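Local atomic coordinates of packaging protein UL32 (Human herpesvirus 8 type M, PDB entry 6XF9), a protein that binds zinc, assembles into a pentameric ring required for herpesviral packaging, and probably helps bring new capsids to the nuclear replication compartments. Residues 227-239 with 263-277. Numbering follows the deposited sequence.
Sequences ALIDIWSTSSELL and PFFSPPLQADTSQGP
Asp230 OD2 accepts a short, fairly straight hydrogen bond from the backbone N of Phe264, 2.7 Å long, with the donor on the syn side of the carboxylate and 16° out of its plane. Aspartate is short and ends in a good acceptor, which suits a backbone N-H lying close to the helix, and CG anti to the backbone N (chi1 177°) turns the carboxylate toward Phe264. The Phe264 ring, nearly perpendicular to that carboxylate, lies alongside Ile231, whose CD1 comes to 3.8 Å from Phe264 CD1. Ile231 CG2 turns instead to Pro277 CG. Segment 263-277 runs along the C-terminal half of helix 225-235 and returns to it after a loop, in which residues about 271-272 form a short, weakly bonded antiparallel pairing with 26-27. At the first limb, Phe265 presents its ring edge to Ser235; the short serine side chain lets Phe265 CE2 come up to 3.7 Å from Ser235 CB, and its hydroxyl turns back to the helix (Ser235 OG to Ile231 O, 2.8 Å). On the second limb, Pro277 CD sits over one face of the Trp232 six-membered ring, 3.5 Å from its centroid, a CH-pi contact well served by a flat indole and a rigid proline. Trp89 of helix 89-106 meets the same indole edge-to-face. Gly276, at positive phi and without a side chain, lets the backbone pass with its CA 3.8 Å from Trp232 CZ3, and Gly276 N gives Ser235 O a weak bond of 3.0 Å.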
ATOM      1  N   ALA D 227     -28.838  21.271  41.916  1.00 59.35           N
ATOM      2  CA  ALA D 227     -29.555  21.431  40.653  1.00 59.64           C
ATOM      3  C   ALA D 227     -29.236  20.287  39.706  1.00 60.30           C
ATOM      4  O   ALA D 227     -30.126  19.761  39.026  1.00 61.48           O
ATOM      5  CB  ALA D 227     -29.192  22.765  40.011  1.00 58.48           C
ATOM      6  N   LEU D 228     -27.955  19.926  39.612  1.00 66.49           N
ATOM      7  CA  LEU D 228     -27.549  18.759  38.835  1.00 66.90           C
ATOM      8  C   LEU D 228     -28.243  17.501  39.341  1.00 68.25           C
ATOM      9  O   LEU D 228     -28.924  16.804  38.579  1.00 69.57           O
ATOM     10  CB  LEU D 228     -26.021  18.617  38.898  1.00 65.64           C
ATOM     11  CG  LEU D 228     -25.335  17.322  38.462  1.00 66.10           C
ATOM     12  CD1 LEU D 228     -25.416  17.133  36.966  1.00 66.44           C
ATOM     13  CD2 LEU D 228     -23.878  17.336  38.920  1.00 64.86           C
ATOM     14  N   ILE D 229     -28.129  17.221  40.641  1.00 54.09           N
ATOM     15  CA  ILE D 229     -28.654  15.961  41.172  1.00 55.14           C
ATOM     16  C   ILE D 229     -30.166  15.875  40.997  1.00 56.53           C
ATOM     17  O   ILE D 229     -30.706  14.810  40.656  1.00 57.57           O
ATOM     18  CB  ILE D 229     -28.261  15.816  42.650  1.00 54.95           C
ATOM     19  CG1 ILE D 229     -26.746  15.802  42.796  1.00 53.89           C
ATOM     20  CG2 ILE D 229     -28.847  14.548  43.235  1.00 55.91           C
ATOM     21  CD1 ILE D 229     -26.299  15.621  44.192  1.00 53.71           C
ATOM     22  N   ASP D 230     -30.873  16.990  41.217  1.00 69.30           N
ATOM     23  CA  ASP D 230     -32.327  17.002  41.077  1.00 70.17           C
ATOM     24  C   ASP D 230     -32.746  16.705  39.643  1.00 71.07           C
ATOM     25  O   ASP D 230     -33.506  15.768  39.385  1.00 72.35           O
ATOM     26  CB  ASP D 230     -32.883  18.352  41.525  1.00 69.79           C
ATOM     27  CG  ASP D 230     -34.400  18.458  41.340  1.00 71.21           C
ATOM     28  OD1 ASP D 230     -35.067  17.417  41.112  1.00 72.32           O
ATOM     29  OD2 ASP D 230     -34.938  19.592  41.432  1.00 70.97           O
ATOM     30  N   ILE D 231     -32.264  17.514  38.697  1.00 54.15           N
ATOM     31  CA  ILE D 231     -32.707  17.420  37.307  1.00 54.75           C
ATOM     32  C   ILE D 231     -32.377  16.062  36.718  1.00 55.62           C
ATOM     33  O   ILE D 231     -33.178  15.493  35.967  1.00 56.90           O
ATOM     34  CB  ILE D 231     -32.094  18.561  36.480  1.00 53.72           C
ATOM     35  CG1 ILE D 231     -32.749  19.884  36.857  1.00 53.23           C
ATOM     36  CG2 ILE D 231     -32.193  18.278  34.984  1.00 54.76           C
ATOM     37  CD1 ILE D 231     -31.873  21.063  36.606  1.00 51.83           C
ATOM     38  N   TRP D 232     -31.191  15.523  37.024  1.00 56.71           N
ATOM     39  CA  TRP D 232     -30.779  14.283  36.365  1.00 57.25           C
ATOM     40  C   TRP D 232     -31.394  13.049  37.000  1.00 57.87           C
ATOM     41  O   TRP D 232     -31.597  12.049  36.309  1.00 58.55           O
ATOM     42  CB  TRP D 232     -29.251  14.171  36.341  1.00 56.19           C
ATOM     43  CG  TRP D 232     -28.690  15.013  35.257  1.00 55.65           C
ATOM     44  CD1 TRP D 232     -28.421  16.342  35.325  1.00 54.32           C
ATOM     45  CD2 TRP D 232     -28.389  14.608  33.907  1.00 56.05           C
ATOM     46  NE1 TRP D 232     -27.957  16.793  34.110  1.00 53.92           N
ATOM     47  CE2 TRP D 232     -27.927  15.745  33.225  1.00 54.81           C
ATOM     48  CE3 TRP D 232     -28.464  13.390  33.216  1.00 56.87           C
ATOM     49  CZ2 TRP D 232     -27.527  15.706  31.890  1.00 54.89           C
ATOM     50  CZ3 TRP D 232     -28.073  13.353  31.883  1.00 56.60           C
ATOM     51  CH2 TRP D 232     -27.609  14.505  31.235  1.00 55.85           C
ATOM     52  N   SER D 233     -31.756  13.098  38.281  1.00 66.32           N
ATOM     53  CA  SER D 233     -32.451  11.944  38.842  1.00 66.90           C
ATOM     54  C   SER D 233     -33.922  11.937  38.461  1.00 68.02           C
ATOM     55  O   SER D 233     -34.505  10.861  38.279  1.00 68.68           O
ATOM     56  CB  SER D 233     -32.326  11.918  40.360  1.00 66.37           C
ATOM     57  OG  SER D 233     -32.703  13.172  40.893  1.00 66.25           O
ATOM     58  N   THR D 234     -34.537  13.112  38.285  1.00 67.71           N
ATOM     59  CA  THR D 234     -35.942  13.094  37.909  1.00 68.60           C
ATOM     60  C   THR D 234     -36.123  12.736  36.442  1.00 69.28           C
ATOM     61  O   THR D 234     -37.198  12.263  36.071  1.00 70.41           O
ATOM     62  CB  THR D 234     -36.644  14.435  38.210  1.00 68.48           C
ATOM     63  OG1 THR D 234     -35.977  15.532  37.570  1.00 67.93           O
ATOM     64  CG2 THR D 234     -36.605  14.693  39.730  1.00 67.90           C
ATOM     65  N   SER D 235     -35.111  12.930  35.589  1.00 61.79           N
ATOM     66  CA  SER D 235     -35.306  12.659  34.164  1.00 62.55           C
ATOM     67  C   SER D 235     -34.271  11.706  33.562  1.00 62.30           C
ATOM     68  O   SER D 235     -34.141  11.667  32.337  1.00 62.68           O
ATOM     69  CB  SER D 235     -35.330  13.954  33.356  1.00 62.51           C
ATOM     70  OG  SER D 235     -34.091  14.619  33.448  1.00 61.65           O
ATOM     71  N   SER D 236     -33.539  10.934  34.376  1.00 68.75           N
ATOM     72  CA  SER D 236     -32.552   9.976  33.867  1.00 68.12           C
ATOM     73  C   SER D 236     -32.180   8.976  34.964  1.00 67.44           C
ATOM     74  O   SER D 236     -32.620   9.086  36.111  1.00 67.69           O
ATOM     75  CB  SER D 236     -31.287  10.685  33.374  1.00 67.48           C
ATOM     76  OG  SER D 236     -30.379  10.908  34.451  1.00 66.36           O
ATOM     77  N   GLU D 237     -31.333   8.005  34.600  1.00 82.94           N
ATOM     78  CA  GLU D 237     -30.834   6.996  35.528  1.00 82.36           C
ATOM     79  C   GLU D 237     -29.359   7.176  35.865  1.00 81.13           C
ATOM     80  O   GLU D 237     -28.737   6.252  36.400  1.00 80.70           O
ATOM     81  CB  GLU D 237     -31.028   5.609  34.922  1.00 82.53           C
ATOM     82  CG  GLU D 237     -30.288   5.483  33.581  1.00 81.96           C
ATOM     83  CD  GLU D 237     -30.497   4.149  32.875  1.00 82.05           C
ATOM     84  OE1 GLU D 237     -31.444   3.409  33.238  1.00 82.92           O
ATOM     85  OE2 GLU D 237     -29.702   3.843  31.949  1.00 81.28           O
ATOM     86  N   LEU D 238     -28.797   8.353  35.602  1.00 60.72           N
ATOM     87  CA  LEU D 238     -27.360   8.550  35.755  1.00 59.39           C
ATOM     88  C   LEU D 238     -26.880   8.363  37.196  1.00 58.88           C
ATOM     89  O   LEU D 238     -25.679   8.169  37.426  1.00 58.00           O
ATOM     90  CB  LEU D 238     -26.985   9.930  35.206  1.00 59.10           C
ATOM     91  CG  LEU D 238     -25.480  10.212  35.198  1.00 57.77           C
ATOM     92  CD1 LEU D 238     -24.747   9.093  34.465  1.00 57.02           C
ATOM     93  CD2 LEU D 238     -25.183  11.538  34.549  1.00 57.30           C
ATOM     94  N   LEU D 239     -27.760   8.437  38.187  1.00 77.18           N
ATOM     95  CA  LEU D 239     -27.305   8.420  39.592  1.00 76.82           C
ATOM     96  C   LEU D 239     -27.384   7.141  40.437  1.00 77.34           C
ATOM     97  O   LEU D 239     -27.360   7.216  41.665  1.00 77.44           O
ATOM     98  CB  LEU D 239     -27.971   9.568  40.362  1.00 76.96           C
ATOM     99  CG  LEU D 239     -27.665  10.981  39.861  1.00 76.53           C
ATOM    100  CD1 LEU D 239     -28.457  12.014  40.648  1.00 76.90           C
ATOM    101  CD2 LEU D 239     -26.173  11.267  39.941  1.00 75.21           C
ATOM    102  N   PRO D 263     -39.421  19.405  42.998  1.00 84.95           N
ATOM    103  CA  PRO D 263     -38.787  18.923  41.762  1.00 83.29           C
ATOM    104  C   PRO D 263     -38.614  20.025  40.720  1.00 82.64           C
ATOM    105  O   PRO D 263     -39.621  20.481  40.158  1.00 83.56           O
ATOM    106  CB  PRO D 263     -39.763  17.861  41.246  1.00 84.54           C
ATOM    107  CG  PRO D 263     -41.093  18.300  41.766  1.00 87.16           C
ATOM    108  CD  PRO D 263     -40.873  19.155  43.009  1.00 87.46           C
ATOM    109  N   PHE D 264     -37.363  20.446  40.478  1.00 74.17           N
ATOM    110  CA  PHE D 264     -37.099  21.566  39.574  1.00 73.31           C
ATOM    111  C   PHE D 264     -37.739  21.315  38.228  1.00 74.27           C
ATOM    112  O   PHE D 264     -38.277  22.237  37.603  1.00 74.37           O
ATOM    113  CB  PHE D 264     -35.587  21.770  39.403  1.00 72.09           C
ATOM    114  CG  PHE D 264     -35.197  22.940  38.519  1.00 71.10           C
ATOM    115  CD1 PHE D 264     -35.218  22.834  37.136  1.00 71.71           C
ATOM    116  CD2 PHE D 264     -34.758  24.126  39.068  1.00 70.03           C
ATOM    117  CE1 PHE D 264     -34.852  23.916  36.320  1.00 70.81           C
ATOM    118  CE2 PHE D 264     -34.384  25.206  38.256  1.00 69.11           C
ATOM    119  CZ  PHE D 264     -34.435  25.096  36.888  1.00 69.45           C
ATOM    120  N   PHE D 265     -37.702  20.068  37.772  1.00 76.46           N
ATOM    121  CA  PHE D 265     -38.068  19.760  36.404  1.00 77.42           C
ATOM    122  C   PHE D 265     -38.910  18.499  36.325  1.00 78.75           C
ATOM    123  O   PHE D 265     -38.531  17.461  36.879  1.00 78.84           O
ATOM    124  CB  PHE D 265     -36.769  19.601  35.605  1.00 76.94           C
ATOM    125  CG  PHE D 265     -36.941  19.043  34.239  1.00 77.91           C
ATOM    126  CD1 PHE D 265     -37.723  19.700  33.306  1.00 78.51           C
ATOM    127  CD2 PHE D 265     -36.270  17.890  33.868  1.00 78.11           C
ATOM    128  CE1 PHE D 265     -37.862  19.200  32.027  1.00 79.52           C
ATOM    129  CE2 PHE D 265     -36.398  17.382  32.592  1.00 79.20           C
ATOM    130  CZ  PHE D 265     -37.197  18.039  31.663  1.00 79.88           C
ATOM    131  N   SER D 266     -40.027  18.593  35.597  1.00 83.60           N
ATOM    132  CA  SER D 266     -40.917  17.467  35.328  1.00 84.81           C
ATOM    133  C   SER D 266     -40.890  17.172  33.830  1.00 85.67           C
ATOM    134  O   SER D 266     -41.309  18.029  33.028  1.00 85.88           O
ATOM    135  CB  SER D 266     -42.348  17.764  35.788  1.00 85.49           C
ATOM    136  OG  SER D 266     -42.869  18.896  35.112  1.00 85.55           O
ATOM    137  N   PRO D 267     -40.448  15.989  33.402  1.00 78.57           N
ATOM    138  CA  PRO D 267     -40.323  15.713  31.957  1.00 79.09           C
ATOM    139  C   PRO D 267     -41.661  15.360  31.338  1.00 80.16           C
ATOM    140  O   PRO D 267     -42.499  14.686  31.961  1.00 80.42           O
ATOM    141  CB  PRO D 267     -39.364  14.512  31.902  1.00 78.83           C
ATOM    142  CG  PRO D 267     -39.527  13.837  33.219  1.00 78.62           C
ATOM    143  CD  PRO D 267     -39.851  14.925  34.230  1.00 78.11           C
ATOM    144  N   PRO D 268     -41.861  15.728  30.079  1.00 74.53           N
ATOM    145  CA  PRO D 268     -43.076  15.319  29.368  1.00 75.51           C
ATOM    146  C   PRO D 268     -43.120  13.816  29.116  1.00 75.98           C
ATOM    147  O   PRO D 268     -42.118  13.099  29.179  1.00 75.53           O
ATOM    148  CB  PRO D 268     -42.995  16.088  28.043  1.00 75.70           C
ATOM    149  CG  PRO D 268     -41.540  16.444  27.881  1.00 75.07           C
ATOM    150  CD  PRO D 268     -40.987  16.597  29.269  1.00 74.18           C
ATOM    151  N   LEU D 269     -44.325  13.341  28.824  1.00 88.17           N
ATOM    152  CA  LEU D 269     -44.455  12.000  28.291  1.00 88.34           C
ATOM    153  C   LEU D 269     -44.099  12.030  26.807  1.00 88.81           C
ATOM    154  O   LEU D 269     -44.043  13.095  26.178  1.00 88.90           O
ATOM    155  CB  LEU D 269     -45.880  11.487  28.472  1.00 90.03           C
ATOM    156  CG  LEU D 269     -46.635  11.856  29.746  1.00 90.94           C
ATOM    157  CD1 LEU D 269     -48.090  11.527  29.537  1.00 93.68           C
ATOM    158  CD2 LEU D 269     -46.077  11.121  30.963  1.00 90.02           C
ATOM    159  N   GLN D 270     -43.894  10.842  26.238  1.00 99.37           N
ATOM    160  CA  GLN D 270     -43.307  10.677  24.908  1.00 99.32           C
ATOM    161  C   GLN D 270     -41.854  11.165  24.848  1.00 98.90           C
ATOM    162  O   GLN D 270     -41.335  11.458  23.759  1.00 99.07           O
ATOM    163  CB  GLN D 270     -44.152  11.380  23.832  1.00 99.59           C
ATOM    164  N   ALA D 271     -41.173  11.251  25.997  1.00 77.18           N
ATOM    165  CA  ALA D 271     -39.756  11.582  26.050  1.00 76.29           C
ATOM    166  C   ALA D 271     -38.973  10.477  26.748  1.00 75.74           C
ATOM    167  O   ALA D 271     -39.466   9.830  27.681  1.00 75.81           O
ATOM    168  CB  ALA D 271     -39.513  12.913  26.777  1.00 75.92           C
ATOM    169  N   ASP D 272     -37.722  10.309  26.312  1.00 75.14           N
ATOM    170  CA  ASP D 272     -36.803   9.280  26.802  1.00 73.99           C
ATOM    171  C   ASP D 272     -36.270   9.766  28.141  1.00 73.29           C
ATOM    172  O   ASP D 272     -35.291  10.505  28.215  1.00 72.85           O
ATOM    173  CB  ASP D 272     -35.690   9.037  25.783  1.00 73.33           C
ATOM    174  CG  ASP D 272     -34.768   7.877  26.158  1.00 71.99           C
ATOM    175  OD1 ASP D 272     -34.553   7.611  27.361  1.00 71.53           O
ATOM    176  OD2 ASP D 272     -34.258   7.214  25.236  1.00 71.34           O
ATOM    177  N   THR D 273     -36.960   9.373  29.215  1.00 75.25           N
ATOM    178  CA  THR D 273     -36.605   9.750  30.576  1.00 74.71           C
ATOM    179  C   THR D 273     -35.517   8.866  31.210  1.00 73.63           C
ATOM    180  O   THR D 273     -35.405   8.860  32.445  1.00 73.28           O
ATOM    181  CB  THR D 273     -37.861   9.746  31.457  1.00 75.18           C
ATOM    182  OG1 THR D 273     -38.372   8.407  31.585  1.00 75.29           O
ATOM    183  CG2 THR D 273     -38.931  10.620  30.816  1.00 76.12           C
ATOM    184  N   SER D 274     -34.713   8.129  30.437  1.00 65.89           N
ATOM    185  CA  SER D 274     -33.568   7.416  30.997  1.00 64.66           C
ATOM    186  C   SER D 274     -32.231   8.049  30.628  1.00 63.89           C
ATOM    187  O   SER D 274     -31.193   7.634  31.164  1.00 62.71           O
ATOM    188  CB  SER D 274     -33.568   5.954  30.556  1.00 64.31           C
ATOM    189  OG  SER D 274     -33.307   5.887  29.171  1.00 64.48           O
ATOM    190  N   GLN D 275     -32.234   9.039  29.738  1.00 63.48           N
ATOM    191  CA  GLN D 275     -31.033   9.654  29.197  1.00 62.55           C
ATOM    192  C   GLN D 275     -30.916  11.125  29.555  1.00 62.95           C
ATOM    193  O   GLN D 275     -29.965  11.774  29.114  1.00 62.45           O
ATOM    194  CB  GLN D 275     -31.017   9.525  27.667  1.00 62.81           C
ATOM    195  CG  GLN D 275     -30.631   8.171  27.123  1.00 61.79           C
ATOM    196  CD  GLN D 275     -30.591   8.162  25.611  1.00 61.82           C
ATOM    197  OE1 GLN D 275     -29.603   8.562  24.998  1.00 61.13           O
ATOM    198  NE2 GLN D 275     -31.665   7.713  25.001  1.00 62.78           N
ATOM    199  N   GLY D 276     -31.861  11.679  30.314  1.00 63.76           N
ATOM    200  CA  GLY D 276     -31.737  13.026  30.824  1.00 63.83           C
ATOM    201  C   GLY D 276     -31.692  14.076  29.732  1.00 64.20           C
ATOM    202  O   GLY D 276     -31.864  13.781  28.544  1.00 65.04           O
ATOM    203  N   PRO D 277     -31.479  15.336  30.116  1.00 56.27           N
ATOM    204  CA  PRO D 277     -31.399  16.423  29.134  1.00 56.23           C
ATOM    205  C   PRO D 277     -30.060  16.372  28.411  1.00 55.46           C
ATOM    206  O   PRO D 277     -29.333  17.366  28.332  1.00 54.32           O
ATOM    207  CB  PRO D 277     -31.558  17.675  29.997  1.00 54.93           C
ATOM    208  CG  PRO D 277     -30.985  17.281  31.320  1.00 53.85           C
ATOM    209  CD  PRO D 277     -31.143  15.788  31.476  1.00 54.87           C
TER